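Local coordinates for protein probable branched-chain-amino-acid aminotransferase (Thermotoga maritima MSB8, PDB 3CSW) that probably transfers the amino group of leucine, isoleucine or valine to 2-oxoglutarate, using pyridoxal 5'-phosphate as cofactor, at residues F54-H59 with L76-F81; T61-S66 with I98-F103; D68-P73 with L144-R149. One frame throughout, in Å; residues are numbered along the deposited sequence.

Overall arrangement
From the N terminus, helix 56-68 supplies one side of contacts 1 and 2, and the loop that follows it supplies one side of contact 3. The partners come in the same order: the start of helix 78-89 closes 16 intervening residues in contact 1, strand 96-102 closes 31 in contact 2, and the loop holding Lys-145 closes 70 in contact 3. Each contact therefore crosses the other two, and none nests. Contact 1 joins two helices, contact 2 lays the first of them on the six-stranded antiparallel sheet, and contact 3 ties its far end to the cofactor loop. Phe-81 and Val-100 join contacts 1 and 2; Ser-66 and Lys-145 join contacts 2 and 3.

Contact 1: F54-H59 with L76-F81; sequences FAAYKH and LSFDEF
The bond from Glu-80 N to Ser-77 OG, 3.0 Å, caps the helical turn that sets Phe-78 and Phe-81 against Ala-56 and Tyr-57. It is half of a capping box: Ser-77 N returns a nearly straight bond (174°) to Glu-80 OE1, reaching that oxygen from above the carboxylate plane. The contact joins the first turns of helices 56-68 and 78-89, and no hydrogen bond crosses it. At its centre is a T-shaped aromatic pair. The edge of Tyr-57 points at the face of Phe-78, with CD1 of Tyr-57 over the middle of that ring, the centroids 5.0 Å apart and the planes at 78°. Phe-78 has CG anti to its own backbone N (chi1 177°), which carries the ring across to the backbone of the other helix, where Phe-78 CE1 lies 3.4 Å from Tyr-57 CA. With an alanine here, Tyr-57 would probably lose the face its edge rests on and be set free to turn, and a gap would open beside Ala-56. Phe-81 approaches more deeply, in the buried part of the contact, where its ring also meets Tyr-60. Ala-56 CB lies 4.3 Å from Phe-78 CE1 and 4.4 Å from Phe-81 CE2, so the small methyl sits by both rings. Ala-56 O lies at the edge of the Phe-81 ring, near its plane, 3.4 Å from Phe-81 CE2.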
loop_
_atom_site.group_PDB
_atom_site.type_symbol
_atom_site.label_atom_id
_atom_site.label_comp_id
_atom_site.label_asym_id
_atom_site.label_seq_id
_atom_site.Cartn_x
_atom_site.Cartn_y
_atom_site.Cartn_z
ATOM N N PHE A 54 2.841 19.502 34.052
ATOM C CA PHE A 54 2.339 18.148 34.008
ATOM C C PHE A 54 3.127 17.225 33.071
ATOM O O PHE A 54 3.418 17.569 31.922
ATOM C CB PHE A 54 0.870 18.151 33.569
ATOM C CG PHE A 54 0.238 16.779 33.577
ATOM C CD1 PHE A 54 0.048 16.095 34.785
ATOM C CD2 PHE A 54 -0.153 16.168 32.395
ATOM C CE1 PHE A 54 -0.531 14.839 34.798
ATOM C CE2 PHE A 54 -0.725 14.905 32.401
ATOM C CZ PHE A 54 -0.905 14.238 33.591
ATOM N N ALA A 55 3.419 16.031 33.582
ATOM C CA ALA A 55 4.110 14.982 32.846
ATOM C C ALA A 55 5.398 15.481 32.232
ATOM O O ALA A 55 5.740 15.073 31.128
ATOM C CB ALA A 55 3.193 14.341 31.773
ATOM N N ALA A 56 6.146 16.296 32.986
ATOM C CA ALA A 56 7.350 16.931 32.471
ATOM C C ALA A 56 8.402 15.916 32.008
ATOM O O ALA A 56 8.958 16.044 30.912
ATOM C CB ALA A 56 7.924 17.908 33.474
ATOM N N TYR A 57 8.645 14.890 32.816
ATOM C CA TYR A 57 9.612 13.853 32.472
ATOM C C TYR A 57 9.178 13.061 31.227
ATOM O O TYR A 57 9.984 12.793 30.358
ATOM C CB TYR A 57 9.862 12.897 33.662
ATOM C CG TYR A 57 10.966 11.918 33.352
ATOM C CD1 TYR A 57 12.276 12.362 33.195
ATOM C CD2 TYR A 57 10.699 10.565 33.163
ATOM C CE1 TYR A 57 13.293 11.488 32.863
ATOM C CE2 TYR A 57 11.708 9.683 32.830
ATOM C CZ TYR A 57 13.006 10.147 32.684
ATOM O OH TYR A 57 14.019 9.272 32.354
ATOM N N LYS A 58 7.900 12.705 31.150
ATOM C CA LYS A 58 7.364 11.986 30.003
ATOM C C LYS A 58 7.536 12.766 28.706
ATOM O O LYS A 58 7.902 12.192 27.681
ATOM C CB LYS A 58 5.885 11.649 30.223
ATOM C CG LYS A 58 5.691 10.600 31.304
ATOM C CD LYS A 58 4.249 10.224 31.522
ATOM C CE LYS A 58 4.158 9.016 32.451
ATOM N NZ LYS A 58 2.704 8.752 32.747
ATOM N N HIS A 59 7.270 14.068 28.759
ATOM C CA HIS A 59 7.452 14.941 27.602
ATOM C C HIS A 59 8.920 15.121 27.239
ATOM O O HIS A 59 9.259 15.153 26.074
ATOM C CB HIS A 59 6.797 16.292 27.849
ATOM C CG HIS A 59 5.313 16.270 27.688
ATOM N ND1 HIS A 59 4.711 16.228 26.451
ATOM C CD2 HIS A 59 4.310 16.267 28.595
ATOM C CE1 HIS A 59 3.399 16.206 26.607
ATOM N NE2 HIS A 59 3.129 16.249 27.895
ATOM N N LEU A 76 19.501 20.587 26.599
ATOM C CA LEU A 76 19.032 20.747 27.977
ATOM C C LEU A 76 19.006 19.446 28.775
ATOM O O LEU A 76 18.662 18.383 28.254
ATOM C CB LEU A 76 17.613 21.354 28.002
ATOM C CG LEU A 76 17.518 22.875 28.153
ATOM C CD1 LEU A 76 16.073 23.311 28.238
ATOM C CD2 LEU A 76 18.273 23.361 29.364
ATOM N N SER A 77 19.346 19.543 30.053
ATOM C CA SER A 77 19.178 18.418 30.963
ATOM C C SER A 77 17.715 18.420 31.412
ATOM O O SER A 77 16.992 19.410 31.223
ATOM C CB SER A 77 20.122 18.528 32.159
ATOM O OG SER A 77 19.749 19.599 33.016
ATOM N N PHE A 78 17.260 17.308 31.980
ATOM C CA PHE A 78 15.909 17.266 32.505
ATOM C C PHE A 78 15.765 18.286 33.621
ATOM O O PHE A 78 14.750 18.983 33.740
ATOM C CB PHE A 78 15.567 15.891 33.044
ATOM C CG PHE A 78 14.208 15.831 33.661
ATOM C CD1 PHE A 78 13.090 16.265 32.943
ATOM C CD2 PHE A 78 14.036 15.381 34.956
ATOM C CE1 PHE A 78 11.847 16.251 33.503
ATOM C CE2 PHE A 78 12.771 15.340 35.527
ATOM C CZ PHE A 78 11.682 15.771 34.812
ATOM N N ASP A 79 16.803 18.367 34.439
ATOM C CA ASP A 79 16.838 19.267 35.580
ATOM C C ASP A 79 16.682 20.723 35.133
ATOM O O ASP A 79 15.930 21.484 35.747
ATOM C CB ASP A 79 18.154 19.057 36.330
ATOM C CG ASP A 79 18.212 19.805 37.642
ATOM O OD1 ASP A 79 17.220 19.761 38.416
ATOM O OD2 ASP A 79 19.269 20.423 37.902
ATOM N N GLU A 80 17.374 21.102 34.060
ATOM C CA GLU A 80 17.274 22.462 33.510
ATOM C C GLU A 80 15.923 22.720 32.841
ATOM O O GLU A 80 15.354 23.809 32.968
ATOM C CB GLU A 80 18.397 22.701 32.506
ATOM C CG GLU A 80 19.777 22.756 33.156
ATOM C CD GLU A 80 20.931 22.639 32.157
ATOM O OE1 GLU A 80 20.709 22.179 31.008
ATOM O OE2 GLU A 80 22.074 23.004 32.542
ATOM N N PHE A 81 15.446 21.710 32.112
ATOM C CA PHE A 81 14.121 21.697 31.467
ATOM C C PHE A 81 13.066 22.030 32.525
ATOM O O PHE A 81 12.291 22.976 32.350
ATOM C CB PHE A 81 13.908 20.305 30.853
ATOM C CG PHE A 81 12.583 20.095 30.140
ATOM C CD1 PHE A 81 12.323 20.702 28.926
ATOM C CD2 PHE A 81 11.642 19.194 30.646
ATOM C CE1 PHE A 81 11.128 20.468 28.254
ATOM C CE2 PHE A 81 10.456 18.955 29.981
ATOM C CZ PHE A 81 10.196 19.585 28.784
#

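Contact 2: T61-S66 with I98-F103; sequences TRLKRS and IKVYLF. With PLP (pyridoxal-5'-phosphate), chain E.
Leu-63 makes the apolar part of the contact, reaching from helix 56-68 to two residues of strand 96-102. Leu-63 CD2 lies 4.3 Å from Val-100 CG1, and Leu-63 CD1 4.3 Å from Leu-102 CB. With CG anti to the backbone N (chi1 -170°), the branch extends off the helix over the sheet, where Val-42 of the adjacent strand adds to its packing. All three residues are buried, and no hydrogen bond joins helix and strand here.

The polar interactions leave in other directions. The helix also sends Arg-62 to the cofactor phosphate: Arg-62 NH2 donates to O1P of PLP at 2.9 Å, and Arg-62 NH1 adds a weak bond to the same oxygen, O1P of PLP, at 3.4 Å. Arg-62 NE pairs with Glu-44. The arginine was modelled in two conformers, and both the phosphate bonds and the Glu-44 pair describe one of them. From the strand, Tyr-101 points away from the helix, and its OH bonds to Glu-35 of the second subunit, which also pairs with Lys-99.

A helix laid by its leucine on an antiparallel sheet, with an arginine turned to the phosphate, is consistent with the class-IV pyridoxal-phosphate aminotransferase architecture.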
loop_
_atom_site.group_PDB
_atom_site.type_symbol
_atom_site.label_atom_id
_atom_site.label_comp_id
_atom_site.label_asym_id
_atom_site.label_seq_id
_atom_site.Cartn_x
_atom_site.Cartn_y
_atom_site.Cartn_z
ATOM N N THR A 61 11.350 12.904 27.679
ATOM C CA THR A 61 11.860 11.682 27.032
ATOM C C THR A 61 11.326 11.542 25.599
ATOM O O THR A 61 12.031 11.013 24.744
ATOM C CB THR A 61 11.613 10.404 27.887
ATOM O OG1 THR A 61 10.230 10.059 27.856
ATOM C CG2 THR A 61 12.051 10.644 29.347
ATOM N N ARG A 62 10.104 12.008 25.335
ATOM C CA ARG A 62 9.536 11.998 23.976
ATOM C C ARG A 62 10.307 12.966 23.100
ATOM O O ARG A 62 10.546 12.694 21.926
ATOM C CB ARG A 62 8.056 12.413 23.937
ATOM C CG ARG A 62 7.034 11.296 23.737
ATOM C CD ARG A 62 5.945 11.716 22.723
ATOM N NE ARG A 62 5.234 12.935 23.117
ATOM C CZ ARG A 62 3.911 13.085 23.149
ATOM N NH1 ARG A 62 3.095 12.106 22.798
ATOM N NH2 ARG A 62 3.400 14.243 23.524
ATOM N N LEU A 63 10.666 14.115 23.678
ATOM C CA LEU A 63 11.450 15.127 22.968
ATOM C C LEU A 63 12.792 14.507 22.575
ATOM O O LEU A 63 13.208 14.596 21.422
ATOM C CB LEU A 63 11.640 16.393 23.822
ATOM C CG LEU A 63 12.242 17.655 23.171
ATOM C CD1 LEU A 63 11.340 18.270 22.073
ATOM C CD2 LEU A 63 12.536 18.717 24.224
ATOM N N LYS A 64 13.457 13.858 23.528
ATOM C CA LYS A 64 14.732 13.191 23.247
ATOM C C LYS A 64 14.599 12.145 22.119
ATOM O O LYS A 64 15.430 12.064 21.213
ATOM C CB LYS A 64 15.282 12.546 24.519
ATOM C CG LYS A 64 16.659 11.946 24.322
ATOM C CD LYS A 64 17.319 11.459 25.632
ATOM C CE LYS A 64 18.820 11.154 25.394
ATOM N NZ LYS A 64 19.104 10.615 23.998
ATOM N N ARG A 65 13.535 11.364 22.175
ATOM C CA ARG A 65 13.262 10.362 21.164
ATOM C C ARG A 65 13.040 10.973 19.775
ATOM O O ARG A 65 13.542 10.436 18.790
ATOM C CB ARG A 65 12.057 9.502 21.575
ATOM C CG ARG A 65 11.732 8.407 20.592
ATOM C CD ARG A 65 10.486 7.667 20.996
ATOM N NE ARG A 65 9.308 8.513 20.834
ATOM C CZ ARG A 65 8.090 8.198 21.249
ATOM N NH1 ARG A 65 7.864 7.039 21.852
ATOM N NH2 ARG A 65 7.096 9.056 21.061
ATOM N N SER A 66 12.287 12.075 19.688
ATOM C CA SER A 66 12.116 12.797 18.426
ATOM C C SER A 66 13.464 13.338 17.943
ATOM O O SER A 66 13.751 13.312 16.739
ATOM C CB SER A 66 11.113 13.945 18.548
ATOM O OG SER A 66 9.761 13.490 18.553
ATOM N N ILE A 98 2.275 25.252 27.343
ATOM C CA ILE A 98 3.709 25.446 27.112
ATOM C C ILE A 98 4.122 24.647 25.875
ATOM O O ILE A 98 3.859 23.458 25.815
ATOM C CB ILE A 98 4.567 24.949 28.318
ATOM C CG1 ILE A 98 4.053 25.511 29.665
ATOM C CG2 ILE A 98 6.020 25.319 28.098
ATOM C CD1 ILE A 98 4.572 24.770 30.897
ATOM N N LYS A 99 4.749 25.306 24.900
ATOM C CA LYS A 99 5.296 24.650 23.708
ATOM C C LYS A 99 6.806 24.708 23.824
ATOM O O LYS A 99 7.340 25.751 24.180
ATOM C CB LYS A 99 4.880 25.361 22.420
ATOM C CG LYS A 99 3.386 25.464 22.187
ATOM C CD LYS A 99 3.056 26.525 21.115
ATOM C CE LYS A 99 1.748 27.300 21.443
ATOM N NZ LYS A 99 1.700 28.655 20.805
ATOM N N VAL A 100 7.479 23.590 23.541
ATOM C CA VAL A 100 8.939 23.510 23.584
ATOM C C VAL A 100 9.461 23.069 22.214
ATOM O O VAL A 100 9.087 22.006 21.721
ATOM C CB VAL A 100 9.448 22.533 24.675
ATOM C CG1 VAL A 100 10.987 22.642 24.789
ATOM C CG2 VAL A 100 8.779 22.845 26.015
ATOM N N TYR A 101 10.307 23.900 21.603
ATOM C CA TYR A 101 10.857 23.620 20.289
ATOM C C TYR A 101 12.341 23.362 20.373
ATOM O O TYR A 101 13.064 24.129 21.006
ATOM C CB TYR A 101 10.638 24.803 19.358
ATOM C CG TYR A 101 9.189 25.176 19.102
ATOM C CD1 TYR A 101 8.425 24.496 18.174
ATOM C CD2 TYR A 101 8.609 26.265 19.746
ATOM C CE1 TYR A 101 7.103 24.871 17.918
ATOM C CE2 TYR A 101 7.299 26.638 19.509
ATOM C CZ TYR A 101 6.555 25.944 18.592
ATOM O OH TYR A 101 5.267 26.333 18.362
ATOM N N LEU A 102 12.800 22.309 19.707
ATOM C CA LEU A 102 14.214 22.003 19.650
ATOM C C LEU A 102 14.661 22.189 18.199
ATOM O O LEU A 102 14.065 21.626 17.278
ATOM C CB LEU A 102 14.450 20.587 20.162
ATOM C CG LEU A 102 15.874 20.036 20.142
ATOM C CD1 LEU A 102 16.794 20.824 21.080
ATOM C CD2 LEU A 102 15.832 18.550 20.501
ATOM N N PHE A 103 15.691 23.003 18.000
ATOM C CA PHE A 103 16.105 23.407 16.657
ATOM C C PHE A 103 17.256 22.609 16.079
ATOM O O PHE A 103 18.183 22.228 16.803
ATOM C CB PHE A 103 16.391 24.917 16.584
ATOM C CG PHE A 103 15.156 25.746 16.712
ATOM C CD1 PHE A 103 14.264 25.839 15.659
ATOM C CD2 PHE A 103 14.847 26.376 17.903
ATOM C CE1 PHE A 103 13.103 26.567 15.788
ATOM C CE2 PHE A 103 13.693 27.107 18.032
ATOM C CZ PHE A 103 12.815 27.200 16.975
HETATM N N1 PLP E . -1.710 12.874 17.968
HETATM C C2 PLP E . -1.010 13.907 17.352
HETATM C C2A PLP E . -0.831 13.836 15.867
HETATM C C3 PLP E . -0.501 14.973 18.125
HETATM O O3 PLP E . 0.119 16.046 17.528
HETATM C C4 PLP E . -0.707 14.980 19.526
HETATM C C4A PLP E . -0.232 16.135 20.364
HETATM O O4A PLP E . -0.924 17.167 20.453
HETATM C C5 PLP E . -1.423 13.929 20.124
HETATM C C6 PLP E . -1.906 12.883 19.335
HETATM C C5A PLP E . -1.866 13.996 21.567
HETATM O O4P PLP E . -0.811 13.588 22.426
HETATM P P PLP E . -0.699 14.084 23.976
HETATM O O1P PLP E . 0.693 13.726 24.535
HETATM O O2P PLP E . -1.757 13.400 24.795
HETATM O O3P PLP E . -0.921 15.590 23.940
#

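Contact 3: D68-P73 with L144-R149; sequences DFFNLP and LKITGR. With PLP (pyridoxal-5'-phosphate), chain E.
The loop bearing the cofactor lysine turns the neighbours of Lys-145, Leu-144 and Ile-146, onto Phe-69 and Phe-70, which follow helix 56-68. Leu-144 sits against both rings. Leu-144 CB is 3.9 Å from Phe-69 CD2, the two side chains running antiparallel alongside one another. Leu-144 CD1 meets the edge of the Phe-70 ring in plane, 3.4 Å from Phe-70 CE1, the leucine lying roughly perpendicular to the phenylalanine. Ile-146 reaches the end of the same ring, Ile-146 CD1 lying 3.5 Å from Phe-70 CZ. Both phenylalanines have CG anti to the carbonyl carbon (chi1 -65° and -61°), which points the rings at the loop. Leu-154 and Arg-157 of the second subunit pack on Leu-144 and Phe-70 respectively, so the cluster lies against the second subunit.

Hydrogen bonds also tie the loop down. Arg-149 NH1 donates to Leu-144 O at 2.9 Å, close to the guanidinium plane, and also bonds to Pro-141 O. Ser-66 OG bonds to Lys-145 N, linking the loop to the helix.

Lys-145 leaves in the direction away from the phenylalanines. Its chain bends at its third and fourth torsions, and Lys-145 NZ comes 3.0 Å from C4A of PLP. By similarity this lysine is the site of cofactor attachment, but here the distance is too long for a covalent C-N bond: the cofactor sits as an unlinked pyridoxal phosphate. The residues on either side of Lys-145 thus pack on the two phenylalanines while its own side chain turns to the cofactor, and the close approach of its amine is consistent with a lysine poised beside the carbon it would probably link to.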
loop_
_atom_site.group_PDB
_atom_site.type_symbol
_atom_site.label_atom_id
_atom_site.label_comp_id
_atom_site.label_asym_id
_atom_site.label_seq_id
_atom_site.Cartn_x
_atom_site.Cartn_y
_atom_site.Cartn_z
ATOM N N ASP A 68 16.368 12.041 18.539
ATOM C CA ASP A 68 17.217 10.910 18.125
ATOM C C ASP A 68 16.979 10.452 16.695
ATOM O O ASP A 68 17.914 9.975 16.052
ATOM C CB ASP A 68 17.073 9.731 19.086
ATOM C CG ASP A 68 17.741 9.994 20.435
ATOM O OD1 ASP A 68 18.635 10.872 20.511
ATOM O OD2 ASP A 68 17.360 9.325 21.422
ATOM N N PHE A 69 15.761 10.611 16.173
ATOM C CA PHE A 69 15.548 10.368 14.739
ATOM C C PHE A 69 16.485 11.276 13.875
ATOM O O PHE A 69 16.421 11.204 12.644
ATOM C CB PHE A 69 14.074 10.540 14.314
ATOM C CG PHE A 69 13.111 9.525 14.938
ATOM C CD1 PHE A 69 13.284 8.150 14.750
ATOM C CD2 PHE A 69 12.004 9.951 15.690
ATOM C CE1 PHE A 69 12.370 7.206 15.330
ATOM C CE2 PHE A 69 11.096 9.028 16.277
ATOM C CZ PHE A 69 11.275 7.658 16.094
ATOM N N PHE A 70 17.340 12.108 14.504
ATOM C CA PHE A 70 18.318 12.974 13.801
ATOM C C PHE A 70 19.740 12.947 14.371
ATOM O O PHE A 70 20.584 13.750 13.953
ATOM C CB PHE A 70 17.882 14.437 13.869
ATOM C CG PHE A 70 16.567 14.705 13.239
ATOM C CD1 PHE A 70 15.396 14.459 13.932
ATOM C CD2 PHE A 70 16.493 15.223 11.958
ATOM C CE1 PHE A 70 14.177 14.705 13.354
ATOM C CE2 PHE A 70 15.267 15.480 11.370
ATOM C CZ PHE A 70 14.108 15.218 12.068
ATOM N N ASN A 71 20.008 12.067 15.339
ATOM C CA ASN A 71 21.293 12.072 16.066
ATOM C C ASN A 71 21.714 13.482 16.526
ATOM O O ASN A 71 22.900 13.767 16.692
ATOM C CB ASN A 71 22.389 11.398 15.236
ATOM C CG ASN A 71 22.114 9.920 15.007
ATOM O OD1 ASN A 71 20.969 9.475 15.074
ATOM N ND2 ASN A 71 23.165 9.154 14.741
ATOM N N LEU A 72 20.716 14.351 16.705
ATOM C CA LEU A 72 20.870 15.692 17.263
ATOM C C LEU A 72 20.610 15.443 18.734
ATOM O O LEU A 72 19.484 15.100 19.105
ATOM C CB LEU A 72 19.812 16.664 16.669
ATOM C CG LEU A 72 19.426 18.040 17.284
ATOM C CD1 LEU A 72 20.516 19.119 17.121
ATOM C CD2 LEU A 72 18.088 18.562 16.693
ATOM N N PRO A 73 21.645 15.556 19.582
ATOM C CA PRO A 73 21.347 15.296 20.986
ATOM C C PRO A 73 20.641 16.492 21.615
ATOM O O PRO A 73 20.679 17.614 21.081
ATOM C CB PRO A 73 22.727 15.065 21.614
ATOM C CG PRO A 73 23.652 15.879 20.782
ATOM C CD PRO A 73 23.058 15.926 19.376
ATOM N N LEU A 144 7.712 10.727 15.264
ATOM C CA LEU A 144 8.498 11.969 15.076
ATOM C C LEU A 144 7.575 13.213 15.144
ATOM O O LEU A 144 6.833 13.498 14.199
ATOM C CB LEU A 144 9.298 11.939 13.756
ATOM C CG LEU A 144 10.036 13.222 13.321
ATOM C CD1 LEU A 144 11.043 13.708 14.394
ATOM C CD2 LEU A 144 10.713 13.033 11.976
ATOM N N LYS A 145 7.627 13.947 16.256
ATOM C CA LYS A 145 6.853 15.180 16.416
ATOM C C LYS A 145 7.704 16.323 15.918
ATOM O O LYS A 145 8.549 16.843 16.669
ATOM C CB LYS A 145 6.505 15.462 17.866
ATOM C CG LYS A 145 5.308 14.778 18.402
ATOM C CD LYS A 145 5.083 15.162 19.874
ATOM C CE LYS A 145 4.248 16.399 20.028
ATOM N NZ LYS A 145 2.805 16.036 20.196
ATOM N N ILE A 146 7.489 16.676 14.647
ATOM C CA ILE A 146 8.232 17.708 13.945
ATOM C C ILE A 146 7.203 18.703 13.338
ATOM O O ILE A 146 6.112 18.304 12.920
ATOM C CB ILE A 146 9.260 17.103 12.953
ATOM C CG1 ILE A 146 10.251 18.188 12.499
ATOM C CG2 ILE A 146 8.564 16.401 11.750
ATOM C CD1 ILE A 146 11.544 17.667 11.949
ATOM N N THR A 147 7.518 19.995 13.392
ATOM C CA THR A 147 6.552 21.061 13.070
ATOM C C THR A 147 6.075 21.079 11.603
ATOM O O THR A 147 4.968 21.546 11.302
ATOM C CB THR A 147 7.124 22.465 13.408
ATOM O OG1 THR A 147 8.416 22.611 12.789
ATOM C CG2 THR A 147 7.213 22.683 14.945
ATOM N N GLY A 148 6.909 20.572 10.702
ATOM C CA GLY A 148 6.592 20.585 9.283
ATOM C C GLY A 148 6.060 19.319 8.662
ATOM O O GLY A 148 5.841 19.312 7.461
ATOM N N ARG A 149 5.870 18.242 9.440
ATOM C CA ARG A 149 5.388 16.989 8.860
ATOM C C ARG A 149 4.021 17.218 8.195
ATOM O O ARG A 149 3.072 17.734 8.801
ATOM C CB ARG A 149 5.382 15.836 9.867
ATOM C CG ARG A 149 4.399 15.940 11.028
ATOM C CD ARG A 149 4.502 14.687 11.855
ATOM N NE ARG A 149 4.129 13.527 11.033
ATOM C CZ ARG A 149 4.668 12.314 11.119
ATOM N NH1 ARG A 149 5.661 12.063 11.956
ATOM N NH2 ARG A 149 4.248 11.342 10.301
HETATM N N1 PLP E . -1.710 12.874 17.968
HETATM C C2 PLP E . -1.010 13.907 17.352
HETATM C C2A PLP E . -0.831 13.836 15.867
HETATM C C3 PLP E . -0.501 14.973 18.125
HETATM O O3 PLP E . 0.119 16.046 17.528
HETATM C C4 PLP E . -0.707 14.980 19.526
HETATM C C4A PLP E . -0.232 16.135 20.364
HETATM O O4A PLP E . -0.924 17.167 20.453
HETATM C C5 PLP E . -1.423 13.929 20.124
HETATM C C6 PLP E . -1.906 12.883 19.335
HETATM C C5A PLP E . -1.866 13.996 21.567
HETATM O O4P PLP E . -0.811 13.588 22.426
HETATM P P PLP E . -0.699 14.084 23.976
HETATM O O1P PLP E . 0.693 13.726 24.535
HETATM O O2P PLP E . -1.757 13.400 24.795
HETATM O O3P PLP E . -0.921 15.590 23.940
#